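Local atomic coordinates of methylated-DNA--protein-cysteine methyltransferase (Thermococcus kodakarensis, PDB entry 1MGT), a protein that repairs O6-methylguanine and O4-methylthymine in DNA by transferring the methyl group irreversibly to one of its own cysteines, a suicide reaction. Residues Y97-K102 / G113-A118; E87-F92 / R132-I137; R23-A28 / R50-S55; R143-D148 / F162-E167. All coordinates share one frame; numbering follows the deposited sequence.

Interaction 1: residues Y97-K102 / G113-A118; sequences YEWLTK and GDLAKA. With SO4 (sulfate ion), chain B.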
loop_
_atom_site.group_PDB
_atom_site.type_symbol
_atom_site.label_atom_id
_atom_site.label_comp_id
_atom_site.label_asym_id
_atom_site.label_seq_id
_atom_site.Cartn_x
_atom_site.Cartn_y
_atom_site.Cartn_z
ATOM N N TYR A 97 -4.415 2.171 9.620
ATOM C CA TYR A 97 -3.185 1.729 8.966
ATOM C C TYR A 97 -2.128 1.227 9.931
ATOM O O TYR A 97 -1.442 0.229 9.735
ATOM C CB TYR A 97 -2.553 2.856 8.087
ATOM C CG TYR A 97 -3.491 3.361 7.022
ATOM C CD1 TYR A 97 -4.544 2.615 6.527
ATOM C CD2 TYR A 97 -3.314 4.645 6.460
ATOM C CE1 TYR A 97 -5.412 3.065 5.566
ATOM C CE2 TYR A 97 -4.188 5.111 5.494
ATOM C CZ TYR A 97 -5.224 4.346 5.039
ATOM O OH TYR A 97 -6.105 4.816 4.088
ATOM N N GLU A 98 -1.944 1.939 11.047
ATOM C CA GLU A 98 -0.960 1.509 12.031
ATOM C C GLU A 98 -1.372 0.182 12.689
ATOM O O GLU A 98 -0.510 -0.682 12.850
ATOM C CB GLU A 98 -0.799 2.579 13.114
ATOM C CG GLU A 98 -0.016 3.796 12.623
ATOM C CD GLU A 98 0.141 4.862 13.691
ATOM O OE1 GLU A 98 1.114 5.630 13.582
ATOM O OE2 GLU A 98 -0.702 4.946 14.607
ATOM N N TRP A 99 -2.641 0.058 13.054
ATOM C CA TRP A 99 -3.038 -1.221 13.727
ATOM C C TRP A 99 -2.811 -2.391 12.813
ATOM O O TRP A 99 -2.279 -3.450 13.170
ATOM C CB TRP A 99 -4.508 -1.127 14.173
ATOM C CG TRP A 99 -4.867 -2.265 15.109
ATOM C CD1 TRP A 99 -4.798 -2.222 16.477
ATOM C CD2 TRP A 99 -5.310 -3.575 14.750
ATOM N NE1 TRP A 99 -5.194 -3.448 16.999
ATOM C CE2 TRP A 99 -5.509 -4.287 15.966
ATOM C CE3 TRP A 99 -5.582 -4.220 13.554
ATOM C CZ2 TRP A 99 -5.954 -5.612 15.989
ATOM C CZ3 TRP A 99 -6.019 -5.540 13.566
ATOM C CH2 TRP A 99 -6.210 -6.201 14.792
ATOM N N LEU A 100 -3.241 -2.235 11.554
ATOM C CA LEU A 100 -3.084 -3.265 10.540
ATOM C C LEU A 100 -1.624 -3.633 10.346
ATOM O O LEU A 100 -1.233 -4.815 10.270
ATOM C CB LEU A 100 -3.680 -2.715 9.221
ATOM C CG LEU A 100 -3.610 -3.623 8.015
ATOM C CD1 LEU A 100 -4.453 -4.898 8.286
ATOM C CD2 LEU A 100 -4.122 -2.905 6.767
ATOM N N THR A 101 -0.752 -2.619 10.242
ATOM C CA THR A 101 0.656 -2.862 10.022
ATOM C C THR A 101 1.357 -3.535 11.182
ATOM O O THR A 101 2.236 -4.380 10.996
ATOM C CB THR A 101 1.369 -1.506 9.698
ATOM O OG1 THR A 101 0.677 -0.944 8.541
ATOM C CG2 THR A 101 2.809 -1.760 9.297
ATOM N N LYS A 102 0.993 -3.169 12.408
ATOM C CA LYS A 102 1.648 -3.756 13.571
ATOM C C LYS A 102 1.038 -5.095 13.979
ATOM O O LYS A 102 1.736 -5.902 14.606
ATOM C CB LYS A 102 1.452 -2.798 14.772
ATOM C CG LYS A 102 2.391 -1.591 14.707
ATOM C CD LYS A 102 2.205 -0.687 15.922
ATOM C CE LYS A 102 2.746 0.709 15.586
ATOM N NZ LYS A 102 3.060 1.499 16.815
ATOM N N GLY A 113 -14.805 -7.375 8.514
ATOM C CA GLY A 113 -15.592 -7.402 9.730
ATOM C C GLY A 113 -14.780 -7.554 11.001
ATOM O O GLY A 113 -15.097 -6.874 11.989
ATOM N N ASP A 114 -13.781 -8.431 11.041
ATOM C CA ASP A 114 -12.969 -8.641 12.234
ATOM C C ASP A 114 -12.073 -7.439 12.503
ATOM O O ASP A 114 -11.826 -7.070 13.647
ATOM C CB ASP A 114 -12.105 -9.912 12.097
ATOM C CG ASP A 114 -13.003 -11.162 12.127
ATOM O OD1 ASP A 114 -14.178 -11.053 12.500
ATOM O OD2 ASP A 114 -12.497 -12.228 11.758
ATOM N N LEU A 115 -11.616 -6.796 11.408
ATOM C CA LEU A 115 -10.756 -5.604 11.608
ATOM C C LEU A 115 -11.594 -4.485 12.215
ATOM O O LEU A 115 -11.152 -3.786 13.141
ATOM C CB LEU A 115 -10.150 -5.200 10.257
ATOM C CG LEU A 115 -9.295 -3.931 10.243
ATOM C CD1 LEU A 115 -8.140 -4.022 11.221
ATOM C CD2 LEU A 115 -8.729 -3.728 8.816
ATOM N N ALA A 116 -12.828 -4.333 11.738
ATOM C CA ALA A 116 -13.731 -3.322 12.245
ATOM C C ALA A 116 -14.037 -3.580 13.727
ATOM O O ALA A 116 -14.040 -2.661 14.549
ATOM C CB ALA A 116 -15.027 -3.280 11.469
ATOM N N LYS A 117 -14.290 -4.855 14.064
ATOM C CA LYS A 117 -14.590 -5.165 15.465
ATOM C C LYS A 117 -13.431 -4.850 16.376
ATOM O O LYS A 117 -13.620 -4.326 17.498
ATOM C CB LYS A 117 -14.984 -6.664 15.592
ATOM C CG LYS A 117 -16.458 -6.848 15.302
ATOM C CD LYS A 117 -16.803 -8.246 14.804
ATOM C CE LYS A 117 -18.288 -8.260 14.400
ATOM N NZ LYS A 117 -18.439 -8.791 13.016
ATOM N N ALA A 118 -12.202 -5.087 15.920
ATOM C CA ALA A 118 -11.023 -4.835 16.719
ATOM C C ALA A 118 -10.819 -3.348 17.005
ATOM O O ALA A 118 -10.261 -3.009 18.045
ATOM C CB ALA A 118 -9.759 -5.371 16.034
HETATM S S SO4 B . -16.849 -9.108 5.618
HETATM O O1 SO4 B . -16.190 -8.124 4.648
HETATM O O2 SO4 B . -17.090 -10.355 4.844
HETATM O O3 SO4 B . -18.097 -8.458 6.078
HETATM O O4 SO4 B . -15.942 -9.373 6.750
#
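Tyr97 O is gripped twice within helix 91-103: Thr101 N bonds it at 3.0 Å, and Thr101 OG1 adds a second bond of 2.7 Å from the other face of the carbonyl plane, tying the hydroxyl back onto the helix. The contact with helix 112-118 is itself apolar. Trp99 and Leu115 carry much of it, and the indole lies against two side chains one helical turn apart. CD1 of Leu115 touches the six-membered ring at Trp99 CE3, 3.5 Å away, while Ala118 CB sits 3.8 Å from Trp99 CZ2 and makes an off-centre CH-pi contact with the same ring. CG of Trp99 stands anti to the backbone N (chi1 -168°), which swings the indole out to the neighbouring helix, where it and Leu115 run by one another in opposite senses. Leu100 CD1 comes within 4.5 Å of Leu115 CD2, and both leucines also pack on Val144. The short segment axes cross at 114°, 11.5 Å apart at their closest. At the start of segment 113-118, Gly113 N bonds O4 of a sulfate at 2.9 Å. Leu115 and Ala116 further touch helix 123-131, consistent with helices 112-118 and 123-131 forming the helix-turn-helix of the DNA-binding domain, packed here against helix 91-103.

Interaction 2: residues E87-F92 / R132-I137; sequences EGVTPF and RNPYPI. With SO4 (sulfate ion), chain D.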
loop_
_atom_site.group_PDB
_atom_site.type_symbol
_atom_site.label_atom_id
_atom_site.label_comp_id
_atom_site.label_asym_id
_atom_site.label_seq_id
_atom_site.Cartn_x
_atom_site.Cartn_y
_atom_site.Cartn_z
ATOM N N GLU A 87 1.050 12.395 5.246
ATOM C CA GLU A 87 0.448 13.618 4.720
ATOM C C GLU A 87 -0.806 13.201 3.946
ATOM O O GLU A 87 -0.744 12.200 3.223
ATOM C CB GLU A 87 1.417 14.324 3.743
ATOM C CG GLU A 87 2.592 14.990 4.435
ATOM C CD GLU A 87 3.604 15.601 3.474
ATOM O OE1 GLU A 87 3.315 15.839 2.298
ATOM O OE2 GLU A 87 4.754 15.857 3.872
ATOM N N GLY A 88 -1.909 13.901 4.132
ATOM C CA GLY A 88 -3.174 13.631 3.483
ATOM C C GLY A 88 -3.875 12.375 4.067
ATOM O O GLY A 88 -4.704 11.801 3.373
ATOM N N VAL A 89 -3.511 11.985 5.266
ATOM C CA VAL A 89 -4.147 10.781 5.893
ATOM C C VAL A 89 -4.896 11.294 7.128
ATOM O O VAL A 89 -4.274 12.053 7.895
ATOM C CB VAL A 89 -3.099 9.731 6.253
ATOM C CG1 VAL A 89 -3.709 8.505 6.973
ATOM C CG2 VAL A 89 -2.403 9.207 4.990
ATOM N N THR A 90 -6.159 10.972 7.269
ATOM C CA THR A 90 -6.927 11.445 8.451
ATOM C C THR A 90 -6.499 10.676 9.692
ATOM O O THR A 90 -5.900 9.591 9.648
ATOM C CB THR A 90 -8.435 11.289 8.268
ATOM O OG1 THR A 90 -8.808 9.894 8.259
ATOM C CG2 THR A 90 -8.970 11.946 7.008
ATOM N N PRO A 91 -6.777 11.214 10.883
ATOM C CA PRO A 91 -6.435 10.556 12.127
ATOM C C PRO A 91 -7.053 9.145 12.179
ATOM O O PRO A 91 -6.361 8.222 12.638
ATOM C CB PRO A 91 -7.035 11.470 13.200
ATOM C CG PRO A 91 -7.089 12.828 12.538
ATOM C CD PRO A 91 -7.473 12.521 11.099
ATOM N N PHE A 92 -8.275 8.973 11.726
ATOM C CA PHE A 92 -8.931 7.664 11.722
ATOM C C PHE A 92 -8.167 6.712 10.787
ATOM O O PHE A 92 -7.814 5.595 11.109
ATOM C CB PHE A 92 -10.376 7.722 11.261
ATOM C CG PHE A 92 -10.980 6.360 11.032
ATOM C CD1 PHE A 92 -11.190 5.524 12.130
ATOM C CD2 PHE A 92 -11.386 5.939 9.793
ATOM C CE1 PHE A 92 -11.759 4.281 11.944
ATOM C CE2 PHE A 92 -11.945 4.695 9.600
ATOM C CZ PHE A 92 -12.126 3.867 10.686
ATOM N N ARG A 132 -8.622 4.089 0.142
ATOM C CA ARG A 132 -7.812 5.285 0.126
ATOM C C ARG A 132 -6.389 5.118 0.561
ATOM O O ARG A 132 -5.676 6.134 0.592
ATOM C CB ARG A 132 -8.480 6.370 1.003
ATOM C CG ARG A 132 -9.817 6.826 0.384
ATOM C CD ARG A 132 -10.673 7.509 1.433
ATOM N NE ARG A 132 -11.867 8.139 0.870
ATOM C CZ ARG A 132 -13.019 7.511 0.658
ATOM N NH1 ARG A 132 -13.148 6.219 0.965
ATOM N NH2 ARG A 132 -14.062 8.166 0.154
ATOM N N ASN A 133 -5.939 3.922 0.935
ATOM C CA ASN A 133 -4.577 3.766 1.408
ATOM C C ASN A 133 -3.565 4.244 0.377
ATOM O O ASN A 133 -3.470 3.673 -0.706
ATOM C CB ASN A 133 -4.370 2.258 1.707
ATOM C CG ASN A 133 -2.967 1.939 2.165
ATOM O OD1 ASN A 133 -2.268 2.809 2.672
ATOM N ND2 ASN A 133 -2.586 0.669 2.003
ATOM N N PRO A 134 -2.770 5.253 0.712
ATOM C CA PRO A 134 -1.756 5.749 -0.214
ATOM C C PRO A 134 -0.481 4.958 -0.124
ATOM O O PRO A 134 0.507 5.181 -0.826
ATOM C CB PRO A 134 -1.563 7.201 0.274
ATOM C CG PRO A 134 -1.789 7.137 1.738
ATOM C CD PRO A 134 -2.813 6.049 1.952
ATOM N N TYR A 135 -0.409 3.935 0.781
ATOM C CA TYR A 135 0.752 3.136 0.975
ATOM C C TYR A 135 0.552 1.613 0.813
ATOM O O TYR A 135 0.836 0.869 1.779
ATOM C CB TYR A 135 1.299 3.357 2.409
ATOM C CG TYR A 135 1.399 4.812 2.846
ATOM C CD1 TYR A 135 0.775 5.215 4.018
ATOM C CD2 TYR A 135 2.127 5.742 2.115
ATOM C CE1 TYR A 135 0.871 6.526 4.455
ATOM C CE2 TYR A 135 2.212 7.067 2.542
ATOM C CZ TYR A 135 1.582 7.448 3.702
ATOM O OH TYR A 135 1.654 8.754 4.162
ATOM N N PRO A 136 0.151 1.171 -0.332
ATOM C CA PRO A 136 -0.008 -0.276 -0.596
ATOM C C PRO A 136 1.334 -0.946 -0.394
ATOM O O PRO A 136 2.434 -0.346 -0.419
ATOM C CB PRO A 136 -0.484 -0.368 -2.015
ATOM C CG PRO A 136 -0.049 0.912 -2.660
ATOM C CD PRO A 136 -0.170 1.946 -1.568
ATOM N N ILE A 137 1.299 -2.262 -0.155
ATOM C CA ILE A 137 2.432 -3.100 0.123
ATOM C C ILE A 137 2.909 -2.917 1.562
ATOM O O ILE A 137 2.803 -3.841 2.387
ATOM C CB ILE A 137 3.628 -3.023 -0.829
ATOM C CG1 ILE A 137 3.183 -3.260 -2.286
ATOM C CG2 ILE A 137 4.719 -4.040 -0.437
ATOM C CD1 ILE A 137 4.265 -2.841 -3.278
HETATM S S SO4 D . -11.860 12.021 0.509
HETATM O O1 SO4 D . -10.973 13.222 0.603
HETATM O O2 SO4 D . -11.305 11.052 -0.493
HETATM O O3 SO4 D . -13.233 12.447 0.077
HETATM O O4 SO4 D . -11.967 11.340 1.841
HETATM O O HOH W 1 1.246 10.626 2.405
#
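Pro134 and Tyr135 meet Val89 and Glu87 across this contact, and the segment that brings them there starts at Arg132. From CG to NE the Arg132 chain is extended, and NE reaches O2 of a sulfate at 3.3 Å; the ion lies at the edge of the guanidinium, near its plane, and Arg50 binds it too. Arg132 NH1 turns back to Gly128 O. Next, Asn133 folds its amide onto its own backbone: OD1 accepts from Tyr135 N at 2.9 Å, the donor standing well above the carbonyl plane, which makes an Asx turn. Its ND2 has a weak bond to Val139 O and its side chain touches Cys141, consistent with the asparagine hinge that in this family couples the recognition helix to the active site. Pro134 then presents CG to Val89 CG2 at 3.9 Å, the two side chains meeting at a slant. The same CG lies over the centre of the Tyr135 ring, 3.7 Å above its plane. Tyr135 has CG beside the backbone N (chi1 -47°), and its ring runs out to segment 87-92, where CE1 is 4.3 Å from Val89 CG2. Tyr135 OH bonds Phe86 N and donates a hydrogen bond to a water at 2.6 Å; this water in turn donates to Glu87 O at 2.7 Å, bridging the two segments.

Interaction 3: residues R23-A28 / R50-S55; sequences RVQGIA and RGVSIS. With SO4 (sulfate ion), chain D.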
loop_
_atom_site.group_PDB
_atom_site.type_symbol
_atom_site.label_atom_id
_atom_site.label_comp_id
_atom_site.label_asym_id
_atom_site.label_seq_id
_atom_site.Cartn_x
_atom_site.Cartn_y
_atom_site.Cartn_z
ATOM N N ARG A 23 10.013 12.382 3.300
ATOM C CA ARG A 23 9.485 11.105 3.777
ATOM C C ARG A 23 8.521 10.638 2.665
ATOM O O ARG A 23 8.213 11.426 1.758
ATOM C CB ARG A 23 8.806 11.200 5.123
ATOM C CG ARG A 23 9.732 11.044 6.332
ATOM C CD ARG A 23 8.893 10.989 7.626
ATOM N NE ARG A 23 8.050 12.180 7.681
ATOM C CZ ARG A 23 7.198 12.540 8.629
ATOM N NH1 ARG A 23 7.002 11.791 9.705
ATOM N NH2 ARG A 23 6.518 13.682 8.503
ATOM N N VAL A 24 8.055 9.404 2.724
ATOM C CA VAL A 24 7.141 8.892 1.704
ATOM C C VAL A 24 5.758 9.485 1.761
ATOM O O VAL A 24 5.078 9.577 2.773
ATOM C CB VAL A 24 7.089 7.348 1.790
ATOM C CG1 VAL A 24 6.049 6.795 0.822
ATOM C CG2 VAL A 24 8.464 6.737 1.563
ATOM N N GLN A 25 5.248 9.917 0.593
ATOM C CA GLN A 25 3.945 10.492 0.441
ATOM C C GLN A 25 2.982 9.504 -0.233
ATOM O O GLN A 25 1.768 9.605 -0.080
ATOM C CB GLN A 25 4.028 11.750 -0.474
ATOM C CG GLN A 25 4.770 12.905 0.224
ATOM C CD GLN A 25 4.894 14.109 -0.704
ATOM O OE1 GLN A 25 5.454 13.954 -1.781
ATOM N NE2 GLN A 25 4.377 15.275 -0.312
ATOM N N GLY A 26 3.546 8.604 -1.054
ATOM C CA GLY A 26 2.615 7.662 -1.728
ATOM C C GLY A 26 3.394 6.569 -2.421
ATOM O O GLY A 26 4.562 6.737 -2.813
ATOM N N ILE A 27 2.742 5.410 -2.563
ATOM C CA ILE A 27 3.366 4.269 -3.225
ATOM C C ILE A 27 2.348 3.646 -4.167
ATOM O O ILE A 27 1.158 3.640 -3.843
ATOM C CB ILE A 27 3.696 3.142 -2.195
ATOM C CG1 ILE A 27 4.699 3.641 -1.168
ATOM C CG2 ILE A 27 4.196 1.887 -2.907
ATOM C CD1 ILE A 27 4.824 2.782 0.085
ATOM N N ALA A 28 2.818 3.169 -5.330
ATOM C CA ALA A 28 1.930 2.489 -6.255
ATOM C C ALA A 28 2.741 1.323 -6.860
ATOM O O ALA A 28 3.955 1.334 -6.862
ATOM C CB ALA A 28 1.381 3.343 -7.382
ATOM N N ARG A 50 -6.462 16.518 -0.975
ATOM C CA ARG A 50 -6.392 16.570 0.481
ATOM C C ARG A 50 -5.379 17.596 0.957
ATOM O O ARG A 50 -5.023 17.660 2.130
ATOM C CB ARG A 50 -6.147 15.205 1.115
ATOM C CG ARG A 50 -7.525 14.461 1.128
ATOM C CD ARG A 50 -7.326 13.177 1.902
ATOM N NE ARG A 50 -8.595 12.441 2.027
ATOM C CZ ARG A 50 -8.602 11.393 2.896
ATOM N NH1 ARG A 50 -7.503 11.097 3.557
ATOM N NH2 ARG A 50 -9.732 10.714 3.025
ATOM N N GLY A 51 -4.937 18.459 0.023
ATOM C CA GLY A 51 -4.004 19.511 0.322
ATOM C C GLY A 51 -2.550 19.188 0.350
ATOM O O GLY A 51 -1.733 19.983 0.855
ATOM N N VAL A 52 -2.116 18.043 -0.167
ATOM C CA VAL A 52 -0.720 17.664 -0.173
ATOM C C VAL A 52 -0.022 18.214 -1.429
ATOM O O VAL A 52 -0.595 18.108 -2.507
ATOM C CB VAL A 52 -0.591 16.117 -0.161
ATOM C CG1 VAL A 52 0.869 15.709 -0.144
ATOM C CG2 VAL A 52 -1.344 15.594 1.077
ATOM N N SER A 53 1.142 18.805 -1.255
ATOM C CA SER A 53 1.894 19.344 -2.397
ATOM C C SER A 53 2.759 18.229 -2.978
ATOM O O SER A 53 3.591 17.702 -2.243
ATOM C CB SER A 53 2.809 20.483 -1.886
ATOM O OG SER A 53 1.925 21.548 -1.548
ATOM N N ILE A 54 2.538 17.889 -4.233
ATOM C CA ILE A 54 3.215 16.845 -4.930
ATOM C C ILE A 54 3.953 17.308 -6.197
ATOM O O ILE A 54 3.367 18.057 -6.976
ATOM C CB ILE A 54 2.154 15.818 -5.477
ATOM C CG1 ILE A 54 1.280 15.254 -4.352
ATOM C CG2 ILE A 54 2.851 14.674 -6.194
ATOM C CD1 ILE A 54 2.059 14.473 -3.322
ATOM N N SER A 55 5.132 16.779 -6.409
ATOM C CA SER A 55 5.966 17.011 -7.555
ATOM C C SER A 55 6.340 15.626 -8.140
ATOM O O SER A 55 6.879 14.829 -7.388
ATOM C CB SER A 55 7.287 17.737 -7.206
ATOM O OG SER A 55 7.750 18.219 -8.463
HETATM S S SO4 D . -11.860 12.021 0.509
HETATM O O1 SO4 D . -10.973 13.222 0.603
HETATM O O2 SO4 D . -11.305 11.052 -0.493
HETATM O O3 SO4 D . -13.233 12.447 0.077
HETATM O O4 SO4 D . -11.967 11.340 1.841
HETATM O O HOH W 2 6.311 15.538 -3.776
#
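Gln25 meets Val52, Ser53 and Ile54, doing so from the start of strand 24-30, just after Val24, whose O bonds Ser85 OG. CG of Gln25 sits beside the backbone N (chi1 -69°) and the chain is extended beyond it, which carries the amide across to segment 50-55. There Gln25 NE2 donates to Ser53 O at 3.2 Å, with an N-H...O angle of 154° and the donor tilted from the carbonyl plane, and also to Glu87 OE1. Gln25 OE1 accepts a hydrogen bond from a water at 2.7 Å, which accepts from Ser55 N at 3.1 Å. Methyl groups flank the amide: Val52 CG1 lies 3.5 Å from Gln25 NE2, and Ile54 CD1 3.8 Å from Gln25 OE1. A leucine here would probably leave Ser53 O and the Glu87 carboxylate without their shared donor and the bridging water without its acceptor. Further along, Ile27 bonds Pro134 through its backbone. In segment 50-55, Gly51 closes helix 33-49 as the C-prime residue of a Schellman motif, and Arg50 grips a sulfate through NE and NH2. Gln25 and Gly26 face Ile19 of strand 12-20, forming a classic beta bulge in the antiparallel sheet of the RNase H-like N-terminal domain.

Interaction 4: residues R143-D148 / F162-E167; sequences RVVAHD and FLLEIE. With SO4 (sulfate ion), chain B.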
loop_
_atom_site.group_PDB
_atom_site.type_symbol
_atom_site.label_atom_id
_atom_site.label_comp_id
_atom_site.label_asym_id
_atom_site.label_seq_id
_atom_site.Cartn_x
_atom_site.Cartn_y
_atom_site.Cartn_z
ATOM N N ARG A 143 -3.941 -7.928 3.010
ATOM C CA ARG A 143 -4.234 -8.996 3.998
ATOM C C ARG A 143 -5.654 -8.863 4.539
ATOM O O ARG A 143 -6.078 -9.701 5.363
ATOM C CB ARG A 143 -3.230 -8.909 5.154
ATOM C CG ARG A 143 -1.817 -9.239 4.652
ATOM C CD ARG A 143 -0.789 -9.224 5.791
ATOM N NE ARG A 143 0.534 -9.162 5.141
ATOM C CZ ARG A 143 1.622 -8.629 5.670
ATOM N NH1 ARG A 143 1.652 -8.091 6.885
ATOM N NH2 ARG A 143 2.738 -8.626 4.909
ATOM N N VAL A 144 -6.391 -7.860 4.109
ATOM C CA VAL A 144 -7.787 -7.687 4.587
ATOM C C VAL A 144 -8.688 -8.278 3.517
ATOM O O VAL A 144 -8.693 -7.812 2.366
ATOM C CB VAL A 144 -8.101 -6.218 4.842
ATOM C CG1 VAL A 144 -9.527 -6.060 5.353
ATOM C CG2 VAL A 144 -7.082 -5.611 5.809
ATOM N N VAL A 145 -9.373 -9.371 3.860
ATOM C CA VAL A 145 -10.235 -10.076 2.914
ATOM C C VAL A 145 -11.700 -10.121 3.333
ATOM O O VAL A 145 -12.067 -9.619 4.391
ATOM C CB VAL A 145 -9.746 -11.541 2.760
ATOM C CG1 VAL A 145 -8.321 -11.574 2.217
ATOM C CG2 VAL A 145 -9.748 -12.256 4.127
ATOM N N ALA A 146 -12.550 -10.698 2.469
ATOM C CA ALA A 146 -13.980 -10.804 2.836
ATOM C C ALA A 146 -14.145 -12.122 3.599
ATOM O O ALA A 146 -13.274 -12.978 3.545
ATOM C CB ALA A 146 -14.874 -10.789 1.612
ATOM N N HIS A 147 -15.263 -12.283 4.329
ATOM C CA HIS A 147 -15.432 -13.555 5.022
ATOM C C HIS A 147 -15.691 -14.665 4.002
ATOM O O HIS A 147 -15.420 -15.811 4.327
ATOM C CB HIS A 147 -16.600 -13.507 6.021
ATOM C CG HIS A 147 -17.939 -13.523 5.348
ATOM N ND1 HIS A 147 -18.595 -12.389 4.949
ATOM C CD2 HIS A 147 -18.732 -14.577 5.004
ATOM C CE1 HIS A 147 -19.752 -12.739 4.387
ATOM N NE2 HIS A 147 -19.844 -14.056 4.410
ATOM N N ASP A 148 -16.221 -14.347 2.820
ATOM C CA ASP A 148 -16.512 -15.375 1.825
ATOM C C ASP A 148 -15.729 -15.257 0.538
ATOM O O ASP A 148 -16.116 -15.866 -0.473
ATOM C CB ASP A 148 -18.026 -15.376 1.514
ATOM C CG ASP A 148 -18.520 -14.022 1.038
ATOM O OD1 ASP A 148 -19.703 -13.951 0.603
ATOM O OD2 ASP A 148 -17.784 -13.017 1.099
ATOM N N PHE A 162 -1.410 -11.963 -6.068
ATOM C CA PHE A 162 0.030 -12.102 -6.199
ATOM C C PHE A 162 0.729 -11.844 -4.872
ATOM O O PHE A 162 1.649 -12.572 -4.462
ATOM C CB PHE A 162 0.529 -11.156 -7.295
ATOM C CG PHE A 162 2.011 -10.961 -7.286
ATOM C CD1 PHE A 162 2.853 -11.923 -7.793
ATOM C CD2 PHE A 162 2.543 -9.791 -6.749
ATOM C CE1 PHE A 162 4.231 -11.730 -7.768
ATOM C CE2 PHE A 162 3.909 -9.595 -6.733
ATOM C CZ PHE A 162 4.741 -10.568 -7.240
ATOM N N LEU A 163 0.307 -10.761 -4.190
ATOM C CA LEU A 163 0.866 -10.437 -2.911
ATOM C C LEU A 163 0.535 -11.554 -1.894
ATOM O O LEU A 163 1.429 -11.942 -1.160
ATOM C CB LEU A 163 0.357 -9.100 -2.364
ATOM C CG LEU A 163 0.870 -7.865 -3.185
ATOM C CD1 LEU A 163 0.337 -6.598 -2.550
ATOM C CD2 LEU A 163 2.384 -7.901 -3.244
ATOM N N LEU A 164 -0.697 -12.045 -1.899
ATOM C CA LEU A 164 -1.013 -13.116 -0.920
ATOM C C LEU A 164 -0.213 -14.365 -1.200
ATOM O O LEU A 164 0.292 -15.019 -0.275
ATOM C CB LEU A 164 -2.517 -13.389 -0.886
ATOM C CG LEU A 164 -3.322 -12.222 -0.248
ATOM C CD1 LEU A 164 -4.815 -12.410 -0.432
ATOM C CD2 LEU A 164 -2.949 -12.085 1.227
ATOM N N GLU A 165 -0.062 -14.714 -2.470
ATOM C CA GLU A 165 0.693 -15.907 -2.846
ATOM C C GLU A 165 2.127 -15.845 -2.386
ATOM O O GLU A 165 2.694 -16.793 -1.816
ATOM C CB GLU A 165 0.603 -16.101 -4.372
ATOM C CG GLU A 165 1.647 -17.114 -4.860
ATOM C CD GLU A 165 1.361 -17.625 -6.254
ATOM O OE1 GLU A 165 1.611 -18.833 -6.485
ATOM O OE2 GLU A 165 0.892 -16.833 -7.101
ATOM N N ILE A 166 2.762 -14.690 -2.585
ATOM C CA ILE A 166 4.131 -14.418 -2.197
ATOM C C ILE A 166 4.338 -14.570 -0.703
ATOM O O ILE A 166 5.410 -14.931 -0.211
ATOM C CB ILE A 166 4.456 -12.955 -2.613
ATOM C CG1 ILE A 166 4.807 -12.899 -4.101
ATOM C CG2 ILE A 166 5.512 -12.315 -1.753
ATOM C CD1 ILE A 166 6.220 -13.299 -4.450
ATOM N N GLU A 167 3.313 -14.215 0.075
ATOM C CA GLU A 167 3.360 -14.302 1.520
ATOM C C GLU A 167 2.983 -15.685 2.055
ATOM O O GLU A 167 2.947 -15.868 3.281
ATOM C CB GLU A 167 2.377 -13.247 2.110
ATOM C CG GLU A 167 2.893 -11.839 1.832
ATOM C CD GLU A 167 2.045 -10.722 2.385
ATOM O OE1 GLU A 167 2.496 -9.547 2.350
ATOM O OE2 GLU A 167 0.922 -10.992 2.874
HETATM S S SO4 B . -16.849 -9.108 5.618
HETATM O O1 SO4 B . -16.190 -8.124 4.648
HETATM O O2 SO4 B . -17.090 -10.355 4.844
HETATM O O3 SO4 B . -18.097 -8.458 6.078
HETATM O O4 SO4 B . -15.942 -9.373 6.750
#
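The guanidinium of Arg143 meets the carboxylate of Glu167 at its edge, side-on, with one nitrogen for each oxygen. Arg143 NH2 donates to Glu167 OE1 at 2.7 Å, nearly straight at 172° and in the guanidinium plane; Arg143 NE donates to Glu167 OE2 at 2.9 Å, on the syn side but tilted out of the carboxylate plane. The two planes are turned 56° apart, and OE1 is approached from above the carboxylate plane. Glu167 has CG beside the backbone N (chi1 -68°) and an extended chain beyond, and the two side chains cross at about a right angle. In the same segment as Arg143, the His147 ring has Asp148 CG over one face, offset toward the rim, and a sulfate at its edge; His147 N bonds O2 of that ion at 2.7 Å. Apart from the salt bridge the packing is apolar and looser: Leu164 CD2 is 4.3 Å from Arg143 CA, and Leu164 CD1 is 4.5 Å from Val145 CG1. Arg143 is buried, and its guanidinium also bonds Val104 O through NH1 and Asn77 OD1 through NH2. A methionine in its place would probably strip the Glu167 carboxylate of its two-bond partner, leaving it held less firmly. Glu167 OE1 also bonds His142 NE2 beside the nucleophile Cys141, as in the Cys-His-Glu network of relatives, so the salt bridge probably helps to position that second-shell carboxylate.

In the fold
Along the chain interaction 3 comes first, in the N-terminal domain; interaction 2 then spans helices 91-103, 112-118 and 123-131, enclosing interaction 1, and interaction 4 follows. Interactions 2 and 3 have centres about 10 Å apart and share a sulfate; strand 24-30 and the loop 132-137 meet there, joining the two domains. Interactions 1 and 2 both use helix 91-103, where Tyr97 packs on Val89 and Pro134. Interactions 1 and 4, about 15 Å apart between centres, touch through Val144 and share the other sulfate. Interactions 3 and 4 lie on opposite sides of the chain's centre, their centres about 26 Å apart. Interactions 1, 2 and 4 lie close to the nucleophile Cys141 and probably help to frame the active site.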